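Local coordinates for protein YPL144W (Saccharomyces cerevisiae, PDB 2Z5B), which pairs with IRC25 as a heterodimeric chaperone that binds proteasome precursors and promotes alpha-ring formation during 20S proteasome assembly, at residues 39-44 with 105-110. Numbering follows the deposited sequence.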
# COMPACT_ATOMS: atom_id res chain seq x y z
N ILE A 39 -6.30 9.14 10.62
CA ILE A 39 -5.30 8.93 9.59
C ILE A 39 -4.44 7.71 9.96
O ILE A 39 -3.84 7.69 11.03
CB ILE A 39 -4.43 10.19 9.38
CG1 ILE A 39 -5.29 11.33 8.80
CG2 ILE A 39 -3.22 9.88 8.48
CD1 ILE A 39 -4.61 12.69 8.79
N PRO A 40 -4.41 6.69 9.08
CA PRO A 40 -3.65 5.47 9.34
C PRO A 40 -2.15 5.65 9.22
O PRO A 40 -1.69 6.50 8.47
CB PRO A 40 -4.11 4.51 8.23
CG PRO A 40 -5.29 5.18 7.58
CD PRO A 40 -5.13 6.62 7.80
N ILE A 41 -1.40 4.83 9.96
CA ILE A 41 0.04 4.71 9.73
C ILE A 41 0.20 3.59 8.72
O ILE A 41 -0.49 2.57 8.81
CB ILE A 41 0.79 4.36 11.04
CG1 ILE A 41 0.82 5.57 11.98
CG2 ILE A 41 2.22 3.89 10.79
CD1 ILE A 41 1.14 5.20 13.41
N SER A 42 1.07 3.79 7.73
CA SER A 42 1.53 2.70 6.87
C SER A 42 3.02 2.55 7.10
O SER A 42 3.76 3.54 7.07
CB SER A 42 1.30 3.03 5.40
OG SER A 42 -0.08 3.11 5.11
N LEU A 43 3.47 1.32 7.32
CA LEU A 43 4.89 1.06 7.52
C LEU A 43 5.34 0.00 6.55
O LEU A 43 4.70 -1.06 6.44
CB LEU A 43 5.19 0.64 8.97
CG LEU A 43 6.63 0.17 9.26
CD1 LEU A 43 7.60 1.33 9.11
CD2 LEU A 43 6.75 -0.41 10.64
N VAL A 44 6.39 0.31 5.80
CA VAL A 44 7.10 -0.72 5.04
C VAL A 44 8.44 -0.93 5.76
O VAL A 44 9.17 0.04 6.03
CB VAL A 44 7.33 -0.32 3.56
CG1 VAL A 44 8.00 -1.46 2.79
CG2 VAL A 44 5.99 0.05 2.90
N THR A 105 -0.36 -4.70 14.94
CA THR A 105 -1.18 -4.72 16.15
C THR A 105 -0.59 -3.84 17.25
O THR A 105 -1.30 -3.06 17.87
CB THR A 105 -1.41 -6.16 16.68
OG1 THR A 105 -1.91 -6.98 15.61
CG2 THR A 105 -2.49 -6.17 17.78
N ILE A 106 0.71 -3.96 17.49
CA ILE A 106 1.36 -3.16 18.51
C ILE A 106 1.39 -1.66 18.14
O ILE A 106 1.16 -0.79 19.00
CB ILE A 106 2.78 -3.69 18.87
CG1 ILE A 106 2.67 -5.05 19.56
CG2 ILE A 106 3.49 -2.73 19.84
CD1 ILE A 106 3.85 -5.98 19.29
N ILE A 107 1.65 -1.35 16.87
CA ILE A 107 1.62 0.05 16.43
C ILE A 107 0.23 0.64 16.63
O ILE A 107 0.10 1.74 17.17
CB ILE A 107 2.09 0.23 14.97
CG1 ILE A 107 3.57 -0.13 14.83
CG2 ILE A 107 1.87 1.67 14.50
CD1 ILE A 107 4.06 -0.24 13.40
N SER A 108 -0.80 -0.09 16.21
CA SER A 108 -2.18 0.38 16.34
C SER A 108 -2.54 0.62 17.81
O SER A 108 -3.13 1.65 18.15
CB SER A 108 -3.13 -0.61 15.68
OG SER A 108 -4.45 -0.11 15.70
N GLU A 109 -2.19 -0.32 18.69
CA GLU A 109 -2.37 -0.13 20.13
C GLU A 109 -1.59 1.08 20.62
O GLU A 109 -2.14 1.96 21.30
CB GLU A 109 -1.95 -1.39 20.90
CG GLU A 109 -2.96 -2.52 20.80
CD GLU A 109 -2.47 -3.84 21.37
OE1 GLU A 109 -1.49 -4.40 20.81
OE2 GLU A 109 -3.09 -4.32 22.35
N ARG A 110 -0.31 1.15 20.26
CA ARG A 110 0.56 2.19 20.78
C ARG A 110 0.05 3.58 20.45
O ARG A 110 0.11 4.49 21.28
CB ARG A 110 2.00 1.98 20.29
CG ARG A 110 3.03 2.94 20.87
CD ARG A 110 3.00 3.00 22.41
NE ARG A 110 3.98 3.95 22.95
CZ ARG A 110 3.84 5.27 22.95
NH1 ARG A 110 2.76 5.85 22.43
NH2 ARG A 110 4.80 6.04 23.47
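I107 of helix 94-111 reaches strand 41-47 with both of its branches, one for I41 and one for L43. The bond to CB leads toward the strand, and there the side chain forks. CG1 sits beside the backbone N (chi1 -66°), which leaves CG2, the short arm, anti to it and 3.8 Å from CD1 of I41, the two side chains meeting at an oblique angle. Along the longer arm, CG1 serves as the spacer, and an extended chi2 of 169° carries CD1 onward until it lies 3.9 Å from CD2 of L43, whose side chain is crossed with that of I107 at about a right angle. The two partners, I41 and L43, are alternate residues of one strand and so project from the same face of the mixed six-stranded sheet, the face on which helices 94-111 and 134-149 pack. On the opposite face, S42 and V44 pack against the YLR021W subunit, with S42 OG hydrogen-bonded to Q41 of that chain. No hydrogen bond joins helix segment to strand segment; I41 and S108, the residues closest in backbone, keep their CA atoms 8.2 Å apart. Around the contact, helix 134-149 places L149 on I41 and L145 on I107, and C115 of the parallel neighbouring strand also touches I107.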